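Methyl-CpG-binding domain protein 1 (PDB 6D1T) represses transcription by binding methylated CpG sites in promoter DNA through its methyl-CpG-binding domain and recruiting silencing factors. Local coordinates at residues Pro11-Gly16 / Thr62-Lys67; Val22-Lys25 / Gly31-Asp34; Thr41-Arg46 / Thr52-Pro57. One frame throughout, in Å; residues are numbered along the deposited sequence. Where two conformers were deposited one is given.

Contact 1 (Pro11-Gly16 / Thr62-Lys67); sequences PALGPG and TLFDFK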
loop_
_atom_site.group_PDB
_atom_site.type_symbol
_atom_site.label_atom_id
_atom_site.label_comp_id
_atom_site.label_asym_id
_atom_site.label_seq_id
_atom_site.Cartn_x
_atom_site.Cartn_y
_atom_site.Cartn_z
ATOM N N PRO A 11 0.257 -7.327 7.371
ATOM C CA PRO A 11 0.608 -8.780 7.393
ATOM C C PRO A 11 0.186 -9.558 6.130
ATOM O O PRO A 11 0.833 -10.498 5.761
ATOM C CB PRO A 11 -0.112 -9.364 8.611
ATOM C CG PRO A 11 -1.207 -8.358 8.955
ATOM C CD PRO A 11 -0.760 -7.022 8.399
ATOM N N ALA A 12 -0.870 -9.158 5.453
ATOM C CA ALA A 12 -1.180 -9.730 4.127
ATOM C C ALA A 12 0.061 -9.728 3.227
ATOM O O ALA A 12 0.201 -10.620 2.392
ATOM C CB ALA A 12 -2.293 -8.953 3.472
ATOM N N LEU A 13 0.930 -8.730 3.371
ATOM C CA LEU A 13 2.143 -8.618 2.532
ATOM C C LEU A 13 3.342 -9.246 3.224
ATOM O O LEU A 13 4.254 -9.656 2.565
ATOM C CB LEU A 13 2.452 -7.148 2.230
ATOM C CG LEU A 13 1.599 -6.505 1.142
ATOM C CD1 LEU A 13 2.097 -5.126 0.845
ATOM C CD2 LEU A 13 1.576 -7.342 -0.131
ATOM N N GLY A 14 3.364 -9.231 4.545
ATOM C CA GLY A 14 4.331 -10.005 5.283
ATOM C C GLY A 14 5.179 -9.147 6.203
ATOM O O GLY A 14 5.189 -7.946 6.117
ATOM N N PRO A 15 5.893 -9.799 7.101
ATOM C CA PRO A 15 6.632 -9.099 8.148
ATOM C C PRO A 15 7.372 -7.869 7.612
ATOM O O PRO A 15 7.989 -7.943 6.518
ATOM C CB PRO A 15 7.622 -10.162 8.649
ATOM C CG PRO A 15 6.907 -11.478 8.403
ATOM C CD PRO A 15 6.104 -11.253 7.138
ATOM N N GLY A 16 7.311 -6.767 8.352
ATOM C CA GLY A 16 8.087 -5.532 8.035
ATOM C C GLY A 16 7.338 -4.543 7.125
ATOM O O GLY A 16 7.615 -3.343 7.131
ATOM N N THR A 62 -2.972 -11.344 -7.446
ATOM C CA THR A 62 -4.229 -11.264 -8.169
ATOM C C THR A 62 -5.353 -10.982 -7.168
ATOM O O THR A 62 -6.200 -10.123 -7.419
ATOM C CB THR A 62 -4.520 -12.529 -8.990
ATOM O OG1 THR A 62 -3.354 -12.903 -9.720
ATOM C CG2 THR A 62 -5.660 -12.339 -9.969
ATOM N N LEU A 63 -5.317 -11.665 -6.022
ATOM C CA LEU A 63 -6.391 -11.565 -5.028
ATOM C C LEU A 63 -6.056 -10.518 -3.943
ATOM O O LEU A 63 -6.720 -10.514 -2.919
ATOM C CB LEU A 63 -6.630 -12.959 -4.417
ATOM N N PHE A 64 -5.075 -9.616 -4.158
ATOM C CA PHE A 64 -4.711 -8.567 -3.140
ATOM C C PHE A 64 -5.328 -7.222 -3.523
ATOM O O PHE A 64 -5.079 -6.708 -4.618
ATOM C CB PHE A 64 -3.196 -8.376 -3.000
ATOM C CG PHE A 64 -2.767 -7.336 -1.980
ATOM C CD1 PHE A 64 -3.022 -7.505 -0.619
ATOM C CD2 PHE A 64 -2.072 -6.200 -2.362
ATOM C CE1 PHE A 64 -2.619 -6.555 0.317
ATOM C CE2 PHE A 64 -1.674 -5.251 -1.421
ATOM C CZ PHE A 64 -1.941 -5.435 -0.084
ATOM N N ASP A 65 -6.107 -6.658 -2.602
ATOM C CA ASP A 65 -6.745 -5.336 -2.786
ATOM C C ASP A 65 -5.754 -4.283 -2.314
ATOM O O ASP A 65 -5.584 -4.111 -1.114
ATOM C CB ASP A 65 -8.077 -5.218 -2.014
ATOM C CG ASP A 65 -8.822 -3.889 -2.185
ATOM O OD1 ASP A 65 -8.559 -3.201 -3.175
ATOM O OD2 ASP A 65 -9.677 -3.558 -1.310
ATOM N N PHE A 66 -5.108 -3.606 -3.256
ATOM C CA PHE A 66 -4.039 -2.645 -2.932
ATOM C C PHE A 66 -4.620 -1.487 -2.120
ATOM O O PHE A 66 -4.040 -1.053 -1.123
ATOM C CB PHE A 66 -3.387 -2.106 -4.210
ATOM C CG PHE A 66 -2.261 -1.121 -3.986
ATOM C CD1 PHE A 66 -2.520 0.218 -3.737
ATOM C CD2 PHE A 66 -0.937 -1.533 -4.052
ATOM C CE1 PHE A 66 -1.481 1.116 -3.543
ATOM C CE2 PHE A 66 0.103 -0.634 -3.861
ATOM C CZ PHE A 66 -0.164 0.689 -3.610
ATOM N N LYS A 67 -5.758 -0.976 -2.566
ATOM C CA LYS A 67 -6.370 0.128 -1.862
ATOM C C LYS A 67 -6.560 -0.261 -0.392
ATOM O O LYS A 67 -6.076 0.437 0.466
ATOM C CB LYS A 67 -7.690 0.581 -2.516
ATOM C CG LYS A 67 -8.047 2.049 -2.250
ATOM C CD LYS A 67 -9.507 2.442 -2.558
ATOM C CE LYS A 67 -9.929 3.730 -1.875
ATOM N NZ LYS A 67 -8.908 4.807 -2.051
#

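Contact 2 (Val22-Lys25 / Gly31-Asp34); sequences VFRK and GRSD. With nucleotides of chain B.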
loop_
_atom_site.group_PDB
_atom_site.type_symbol
_atom_site.label_atom_id
_atom_site.label_comp_id
_atom_site.label_asym_id
_atom_site.label_seq_id
_atom_site.Cartn_x
_atom_site.Cartn_y
_atom_site.Cartn_z
ATOM N N VAL A 22 -4.308 7.888 3.292
ATOM C CA VAL A 22 -4.339 9.313 3.521
ATOM C C VAL A 22 -5.495 9.926 2.729
ATOM O O VAL A 22 -5.677 9.640 1.562
ATOM C CB VAL A 22 -2.979 9.921 3.155
ATOM C CG1 VAL A 22 -2.965 11.432 3.308
ATOM C CG2 VAL A 22 -1.875 9.291 3.997
ATOM N N PHE A 23 -6.296 10.738 3.413
ATOM C CA PHE A 23 -7.409 11.448 2.807
ATOM C C PHE A 23 -6.932 12.825 2.367
ATOM O O PHE A 23 -6.318 13.562 3.149
ATOM C CB PHE A 23 -8.608 11.537 3.771
ATOM C CG PHE A 23 -9.298 10.211 3.938
ATOM C CD1 PHE A 23 -8.830 9.278 4.857
ATOM C CD2 PHE A 23 -10.339 9.851 3.098
ATOM C CE1 PHE A 23 -9.422 8.026 4.961
ATOM C CE2 PHE A 23 -10.940 8.606 3.208
ATOM C CZ PHE A 23 -10.487 7.700 4.148
ATOM N N ARG A 24 -7.263 13.129 1.111
ATOM C CA ARG A 24 -7.024 14.419 0.478
ATOM C C ARG A 24 -7.830 15.476 1.209
ATOM O O ARG A 24 -8.971 15.216 1.616
ATOM C CB ARG A 24 -7.373 14.359 -1.010
ATOM C CG ARG A 24 -6.443 13.435 -1.784
ATOM C CD ARG A 24 -6.691 13.363 -3.267
ATOM N NE ARG A 24 -5.703 12.512 -3.912
ATOM C CZ ARG A 24 -5.284 12.647 -5.163
ATOM N NH1 ARG A 24 -5.547 13.769 -5.841
ATOM N NH2 ARG A 24 -4.611 11.659 -5.732
ATOM N N LYS A 25 -7.191 16.637 1.381
ATOM C CA LYS A 25 -7.650 17.700 2.289
ATOM C C LYS A 25 -8.218 18.880 1.485
ATOM O O LYS A 25 -9.015 19.634 2.023
ATOM C CB LYS A 25 -6.499 18.174 3.198
ATOM C CG LYS A 25 -5.668 17.077 3.884
ATOM C CD LYS A 25 -6.191 16.617 5.243
ATOM N N GLY A 31 -11.204 14.630 -0.216
ATOM C CA GLY A 31 -12.045 13.532 0.298
ATOM C C GLY A 31 -11.765 12.195 -0.377
ATOM O O GLY A 31 -12.127 11.137 0.157
ATOM N N ARG A 32 -11.160 12.221 -1.559
ATOM C CA ARG A 32 -10.537 11.016 -2.143
ATOM C C ARG A 32 -9.389 10.584 -1.219
ATOM O O ARG A 32 -8.786 11.425 -0.560
ATOM C CB ARG A 32 -10.088 11.344 -3.570
ATOM C CG ARG A 32 -9.361 10.212 -4.290
ATOM C CD ARG A 32 -8.575 10.665 -5.525
ATOM N NE ARG A 32 -9.379 10.959 -6.708
ATOM C CZ ARG A 32 -8.863 11.290 -7.894
ATOM N NH1 ARG A 32 -7.547 11.240 -8.085
ATOM N NH2 ARG A 32 -9.663 11.695 -8.876
ATOM N N SER A 33 -9.121 9.290 -1.116
ATOM C CA SER A 33 -7.967 8.796 -0.343
ATOM C C SER A 33 -6.930 8.134 -1.264
ATOM O O SER A 33 -7.225 7.750 -2.371
ATOM C CB SER A 33 -8.384 7.848 0.751
ATOM O OG SER A 33 -9.255 6.849 0.264
ATOM N N ASP A 34 -5.714 7.988 -0.726
ATOM C CA ASP A 34 -4.628 7.280 -1.382
ATOM C C ASP A 34 -3.950 6.334 -0.379
ATOM O O ASP A 34 -3.741 6.694 0.787
ATOM C CB ASP A 34 -3.621 8.285 -1.949
ATOM C CG ASP A 34 -4.258 9.361 -2.813
ATOM O OD1 ASP A 34 -4.736 10.360 -2.255
ATOM O OD2 ASP A 34 -4.261 9.185 -4.016
ATOM N N1 5CM B 6 -2.467 16.065 -5.445
ATOM C C2 5CM B 6 -1.713 15.691 -6.569
ATOM N N3 5CM B 6 -1.138 14.489 -6.662
ATOM C C4 5CM B 6 -1.252 13.604 -5.649
ATOM C C5 5CM B 6 -2.020 13.951 -4.473
ATOM C C5A 5CM B 6 -2.166 12.960 -3.329
ATOM C C6 5CM B 6 -2.609 15.205 -4.425
ATOM O O2 5CM B 6 -1.563 16.453 -7.514
ATOM N N4 5CM B 6 -0.669 12.420 -5.742
ATOM C "C1'" 5CM B 6 -3.113 17.384 -5.385
ATOM C "C2'" 5CM B 6 -4.620 17.265 -5.302
ATOM C "C3'" 5CM B 6 -5.117 18.574 -4.779
ATOM C "C4'" 5CM B 6 -3.857 19.032 -4.032
ATOM O "O4'" 5CM B 6 -2.839 18.066 -4.221
ATOM O "O3'" 5CM B 6 -5.544 19.500 -5.835
ATOM C "C5'" 5CM B 6 -4.011 19.120 -2.524
ATOM O "O5'" 5CM B 6 -4.136 17.795 -2.006
ATOM P P 5CM B 6 -3.930 17.561 -0.408
ATOM O OP1 5CM B 6 -4.781 18.526 0.368
ATOM O OP2 5CM B 6 -4.059 16.068 -0.395
ATOM P P DG B 7 -6.691 19.105 -6.944
ATOM O OP1 DG B 7 -7.489 20.330 -7.206
ATOM O OP2 DG B 7 -7.435 17.908 -6.495
ATOM O "O5'" DG B 7 -5.800 18.752 -8.224
ATOM C "C5'" DG B 7 -4.733 19.637 -8.673
ATOM C "C4'" DG B 7 -4.257 19.273 -10.069
ATOM O "O4'" DG B 7 -3.450 18.070 -10.033
ATOM C "C3'" DG B 7 -5.350 18.990 -11.105
ATOM O "O3'" DG B 7 -5.001 19.453 -12.434
ATOM C "C2'" DG B 7 -5.501 17.471 -11.038
ATOM C "C1'" DG B 7 -4.107 16.988 -10.728
ATOM N N9 DG B 7 -4.044 15.803 -9.864
ATOM C C8 DG B 7 -4.512 15.704 -8.580
ATOM N N7 DG B 7 -4.326 14.522 -8.057
ATOM C C5 DG B 7 -3.673 13.807 -9.049
ATOM C C6 DG B 7 -3.160 12.478 -9.042
ATOM O O6 DG B 7 -3.196 11.647 -8.140
ATOM N N1 DG B 7 -2.582 12.149 -10.259
ATOM C C2 DG B 7 -2.480 12.996 -11.336
ATOM N N2 DG B 7 -1.875 12.497 -12.423
ATOM N N3 DG B 7 -2.932 14.236 -11.348
ATOM C C4 DG B 7 -3.484 14.584 -10.168
ATOM P P DT B 8 -6.076 19.305 -13.684
ATOM O OP1 DT B 8 -5.972 20.522 -14.536
ATOM O OP2 DT B 8 -7.400 18.957 -13.108
ATOM O "O5'" DT B 8 -5.528 18.026 -14.485
ATOM C "C5'" DT B 8 -4.127 17.864 -14.866
ATOM C "C4'" DT B 8 -3.920 16.501 -15.490
ATOM O "O4'" DT B 8 -4.039 15.468 -14.470
ATOM C "C3'" DT B 8 -4.917 16.108 -16.603
ATOM O "O3'" DT B 8 -4.186 15.835 -17.824
ATOM C "C2'" DT B 8 -5.702 14.922 -16.012
ATOM C "C1'" DT B 8 -4.731 14.335 -15.006
ATOM N N1 DT B 8 -5.260 13.533 -13.835
ATOM C C2 DT B 8 -4.793 12.248 -13.663
ATOM O O2 DT B 8 -4.056 11.693 -14.465
ATOM N N3 DT B 8 -5.228 11.629 -12.512
ATOM C C4 DT B 8 -6.028 12.178 -11.520
ATOM O O4 DT B 8 -6.348 11.506 -10.554
ATOM C C5 DT B 8 -6.495 13.513 -11.777
ATOM C C7 DT B 8 -7.392 14.172 -10.775
ATOM C C6 DT B 8 -6.070 14.127 -12.892
#

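Contact 3 (Thr41-Arg46 / Thr52-Pro57); sequences TGDRIR and TRYLGP. With nucleotides of chain C.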
loop_
_atom_site.group_PDB
_atom_site.type_symbol
_atom_site.label_atom_id
_atom_site.label_comp_id
_atom_site.label_asym_id
_atom_site.label_seq_id
_atom_site.Cartn_x
_atom_site.Cartn_y
_atom_site.Cartn_z
ATOM N N THR A 41 12.569 -2.979 3.867
ATOM C CA THR A 41 13.851 -2.259 3.664
ATOM C C THR A 41 13.652 -0.722 3.519
ATOM O O THR A 41 14.633 -0.018 3.288
ATOM C CB THR A 41 14.586 -2.874 2.459
ATOM O OG1 THR A 41 13.730 -2.800 1.319
ATOM C CG2 THR A 41 14.967 -4.321 2.676
ATOM N N GLY A 42 12.418 -0.180 3.615
ATOM C CA GLY A 42 12.192 1.321 3.591
ATOM C C GLY A 42 11.733 1.888 2.237
ATOM O O GLY A 42 11.519 3.098 2.115
ATOM N N ASP A 43 11.529 1.050 1.224
ATOM C CA ASP A 43 11.096 1.548 -0.115
ATOM C C ASP A 43 9.580 1.863 -0.126
ATOM O O ASP A 43 8.741 1.108 0.391
ATOM C CB ASP A 43 11.498 0.569 -1.218
ATOM C CG ASP A 43 12.996 0.286 -1.269
ATOM O OD1 ASP A 43 13.773 1.108 -0.779
ATOM O OD2 ASP A 43 13.367 -0.749 -1.790
ATOM N N ARG A 44 9.263 3.006 -0.754
ATOM C CA ARG A 44 7.931 3.587 -0.815
ATOM C C ARG A 44 7.229 3.089 -2.086
ATOM O O ARG A 44 7.772 3.150 -3.192
ATOM C CB ARG A 44 8.012 5.126 -0.797
ATOM C CG ARG A 44 8.114 5.754 0.597
ATOM C CD ARG A 44 6.842 6.476 1.068
ATOM N N ILE A 45 6.016 2.616 -1.934
ATOM C CA ILE A 45 5.318 2.067 -3.051
ATOM C C ILE A 45 3.937 2.698 -3.079
ATOM O O ILE A 45 3.317 2.813 -2.020
ATOM C CB ILE A 45 5.319 0.530 -2.942
ATOM C CG1 ILE A 45 6.690 -0.008 -3.368
ATOM C CG2 ILE A 45 4.197 -0.116 -3.738
ATOM C CD1 ILE A 45 6.794 -1.495 -3.343
ATOM N N ARG A 46 3.466 3.124 -4.259
ATOM C CA ARG A 46 2.137 3.778 -4.315
ATOM C C ARG A 46 1.257 3.192 -5.425
ATOM O O ARG A 46 0.234 3.815 -5.766
ATOM C CB ARG A 46 2.276 5.296 -4.449
ATOM C CG ARG A 46 3.094 5.786 -5.637
ATOM C CD ARG A 46 3.162 7.321 -5.674
ATOM N NE ARG A 46 3.460 7.906 -7.004
ATOM C CZ ARG A 46 2.709 8.831 -7.641
ATOM N NH1 ARG A 46 1.596 9.267 -7.081
ATOM N NH2 ARG A 46 3.060 9.282 -8.844
ATOM N N THR A 52 3.801 -5.241 -7.514
ATOM C CA THR A 52 3.984 -6.498 -8.266
ATOM C C THR A 52 5.434 -6.589 -8.786
ATOM O O THR A 52 6.038 -7.671 -8.754
ATOM C CB THR A 52 2.948 -6.622 -9.406
ATOM O OG1 THR A 52 1.762 -7.213 -8.870
ATOM C CG2 THR A 52 3.414 -7.453 -10.584
ATOM N N ARG A 53 5.968 -5.466 -9.281
ATOM C CA ARG A 53 7.368 -5.407 -9.784
ATOM C C ARG A 53 8.325 -5.648 -8.608
ATOM O O ARG A 53 9.315 -6.357 -8.747
ATOM C CB ARG A 53 7.667 -4.060 -10.473
ATOM C CG ARG A 53 9.059 -3.957 -11.105
ATOM C CD ARG A 53 9.327 -2.661 -11.867
ATOM N NE ARG A 53 10.070 -2.846 -13.111
ATOM C CZ ARG A 53 10.183 -1.916 -14.054
ATOM N NH1 ARG A 53 10.692 -2.215 -15.237
ATOM N NH2 ARG A 53 9.769 -0.689 -13.814
ATOM N N TYR A 54 8.023 -5.066 -7.456
ATOM C CA TYR A 54 8.936 -5.137 -6.310
ATOM C C TYR A 54 9.100 -6.564 -5.775
ATOM O O TYR A 54 10.196 -6.956 -5.435
ATOM C CB TYR A 54 8.421 -4.287 -5.157
ATOM C CG TYR A 54 9.415 -4.043 -4.050
ATOM C CD1 TYR A 54 10.298 -2.980 -4.120
ATOM C CD2 TYR A 54 9.432 -4.826 -2.907
ATOM C CE1 TYR A 54 11.185 -2.706 -3.093
ATOM C CE2 TYR A 54 10.310 -4.566 -1.869
ATOM C CZ TYR A 54 11.197 -3.506 -1.964
ATOM O OH TYR A 54 12.090 -3.249 -0.965
ATOM N N LEU A 55 8.020 -7.319 -5.663
ATOM C CA LEU A 55 8.050 -8.531 -4.809
ATOM C C LEU A 55 8.588 -9.764 -5.568
ATOM O O LEU A 55 8.930 -10.773 -4.952
ATOM C CB LEU A 55 6.644 -8.769 -4.257
ATOM C CG LEU A 55 6.268 -7.844 -3.108
ATOM C CD1 LEU A 55 4.787 -7.920 -2.811
ATOM C CD2 LEU A 55 7.077 -8.184 -1.869
ATOM N N GLY A 56 8.664 -9.689 -6.885
ATOM C CA GLY A 56 9.177 -10.808 -7.684
ATOM C C GLY A 56 8.060 -11.752 -8.094
ATOM O O GLY A 56 6.933 -11.662 -7.579
ATOM N N PRO A 57 8.354 -12.660 -9.022
ATOM C CA PRO A 57 7.330 -13.571 -9.531
ATOM C C PRO A 57 6.782 -14.425 -8.384
ATOM O O PRO A 57 5.601 -14.740 -8.368
ATOM C CB PRO A 57 8.030 -14.428 -10.599
ATOM C CG PRO A 57 9.245 -13.611 -10.967
ATOM C CD PRO A 57 9.635 -12.918 -9.675
ATOM N N1 5CM C 6 0.255 8.086 -11.254
ATOM C C2 5CM C 6 -0.586 9.217 -11.238
ATOM N N3 5CM C 6 -1.274 9.535 -10.167
ATOM C C4 5CM C 6 -1.201 8.789 -9.089
ATOM C C5 5CM C 6 -0.382 7.608 -9.069
ATOM C C5A 5CM C 6 -0.259 6.709 -7.872
ATOM C C6 5CM C 6 0.323 7.313 -10.181
ATOM O O2 5CM C 6 -0.696 9.972 -12.208
ATOM N N4 5CM C 6 -1.941 9.165 -8.049
ATOM C "C1'" 5CM C 6 1.039 7.802 -12.467
ATOM C "C2'" 5CM C 6 2.471 7.372 -12.200
ATOM C "C3'" 5CM C 6 2.887 7.119 -13.623
ATOM C "C4'" 5CM C 6 1.614 6.474 -14.199
ATOM O "O4'" 5CM C 6 0.559 6.774 -13.263
ATOM O "O3'" 5CM C 6 3.060 8.463 -14.118
ATOM C "C5'" 5CM C 6 1.651 4.952 -14.441
ATOM O "O5'" 5CM C 6 2.221 4.370 -13.281
ATOM P P 5CM C 6 2.149 2.827 -12.927
ATOM O OP1 5CM C 6 2.925 2.030 -13.932
ATOM O OP2 5CM C 6 2.432 2.816 -11.420
ATOM P P DG C 7 4.115 8.833 -15.267
ATOM O OP1 DG C 7 3.883 7.943 -16.428
ATOM O OP2 DG C 7 5.465 8.950 -14.641
ATOM O "O5'" DG C 7 3.719 10.337 -15.638
ATOM C "C5'" DG C 7 2.443 10.651 -16.224
ATOM C "C4'" DG C 7 2.086 12.098 -15.972
ATOM O "O4'" DG C 7 1.400 12.250 -14.707
ATOM C "C3'" DG C 7 3.268 13.045 -15.912
ATOM O "O3'" DG C 7 2.871 14.220 -16.630
ATOM C "C2'" DG C 7 3.501 13.233 -14.410
ATOM C "C1'" DG C 7 2.104 13.124 -13.830
ATOM N N9 DG C 7 1.997 12.557 -12.479
ATOM C C8 DG C 7 2.362 11.289 -12.100
ATOM N N7 DG C 7 2.040 11.009 -10.866
ATOM C C5 DG C 7 1.427 12.165 -10.400
ATOM C C6 DG C 7 0.884 12.466 -9.120
ATOM O O6 DG C 7 0.864 11.753 -8.097
ATOM N N1 DG C 7 0.337 13.744 -9.088
ATOM C C2 DG C 7 0.326 14.628 -10.148
ATOM N N2 DG C 7 -0.246 15.815 -9.927
ATOM N N3 DG C 7 0.828 14.356 -11.339
ATOM C C4 DG C 7 1.374 13.124 -11.389
#

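Contact 1 (Pro11-Gly16 / Thr62-Lys67)
Leu13 lays its CD2 methyl over one face of the Phe64 ring, a CH-pi contact with CD2 4.1 Å from the Phe64 ring centroid and displaced toward the rim. The two side chains cross at about a right angle, and the branch point joins in, Leu13 CG lying 3.9 Å from Phe64 CZ. Phe64 reaches this place because its CG is anti to the backbone N (chi1 -180°), which extends the ring from its loop into the interior. A branched leucine suits the other side, since its branch point and both methyls gather at the ring, CD2 over the face; both Leu13 and Phe64 also touch Leu51 of helix 48-55 and Tyr37 of strand 33-38. This is the close-packed part. Toward the outside the packing thins: Ala12, partly exposed, offers a single methyl, Ala12 CB meeting Phe64 CE1 at 4.0 Å from an oblique direction. No hydrogen bond crosses, so dispersion and the exclusion of water carry the contact. It joins the loop after strand 8-9 to the C-terminal loop that follows helix 48-55, at the border of the hydrophobic core of the alpha/beta fold of the methyl-CpG-binding domain.

Contact 2 (Val22-Lys25 / Gly31-Asp34)
With CG anti to its carbonyl carbon (chi1 -66°) and an extended chain from CG to NE, Arg24 brings the edge of its guanidinium to the Asp34 carboxylate. Both belong to the DNA-binding beta hairpin of the methyl-CpG-binding domain, where Val22 and Asp34 form an antiparallel hydrogen-bonded pair. The salt bridge is nearly coplanar: Arg24 NH2 meets Asp34 OD2 on its syn side at 3.0 Å, while the NE bond to OD1 rests on a less certain oxygen position. The carboxylate fixes the rotation of the guanidinium and turns its edge to guanine, Arg24 NH1 binding N7 of DG7 of chain B at 2.6 Å and Arg24 NH2 its O6 at 2.8 Å. The methylcytosine 5CM6 of chain B covers one guanidinium face and Arg32 CD the opposite one. Without the guanidinium, as with an alanine here, Asp34 is likely to lose its charged mate and the guanine edge its two donors. On the other face of the hairpin from Val22 and Asp34, Phe23 and Ser33 form a non-hydrogen-bonded pair, with Ser33 CB over the Phe23 ring; Ser33 OG bonds to Lys67. Beyond guanine, Arg32 NH1 bonds to O4 of DT8 of chain B at 2.8 Å.

Contact 3 (Thr41-Arg46 / Thr52-Pro57)
Tyr54 meets Ile45, Asp43 and Thr41 where helix 48-55 packs beside the edge strand 44-45, the helix-on-sheet arrangement of the methyl-CpG-binding domain fold. Its CG is anti to the backbone N (chi1 -167°), which sends the ring away from the helix and across the end of the short strand. At the root, Tyr54 CB lies 3.7 Å from Ile45 CD1, and Tyr54 CG and Tyr54 CD1 touch that same methyl, which approaches the ring obliquely. Isoleucine suits this buried place: its long branch reaches the tyrosine while the residue also packs against Leu51, Trp17 and Phe66. Farther out the surroundings turn polar. Tyr54 CE1 passes 3.2 Å from Asp43 OD2, an oxygen lying at the ring edge and near its plane, and Asp43 CB sits beside the same ring carbon. At the tip, Tyr54 OH donates to Asp43 OD2 at 2.9 Å, meeting the oxygen from above the carboxylate plane, 42° out of it; the carboxylate itself stands nearly perpendicular to the ring. A tyrosine thus combines an apolar base and ring for Ile45 with a hydroxyl for the polar turn. Thr41 OG1 is close to that hydroxyl but too poorly angled for a bond; Ser39 OG instead bonds to both Thr41 OG1 and Tyr54 OH, tying the turn before the strand to the helix.

Just beyond Ile45, Arg46 leaves the protein for the DNA on an extended chain from CG to NE. The 5-methyl carbon C5A of 5CM6 of chain C lies over one face of its guanidinium, 3.3 Å from Arg46 NH1. At the guanidinium edge is the guanine DG7 of chain C, whose O6 accepts from Arg46 NH1 at 2.8 Å and whose N7 accepts from Arg46 NH2, also at 2.8 Å.

Overall arrangement
Contacts 2 and 3 supply the two arginines that read one methylated CpG: Arg24 addresses the guanine of chain B and Arg46 that of chain C. Arg24 CZ lies 9.2 Å from Arg46 CZ. The contacts themselves are centred about 22 Å apart on opposite sides of the chain's centre, linked by the neighbouring strands 33-38 and 44-45. Contact 1 closes the chain around both. Its centre is about 11 Å from that of contact 3, and they share packing, with Phe66 CZ 3.4 Å from Arg46 C, behind the DNA-reading arginine. Contact 2 lies about 20 Å from contact 1 between centres, yet the Lys67-Ser33 bond joins them.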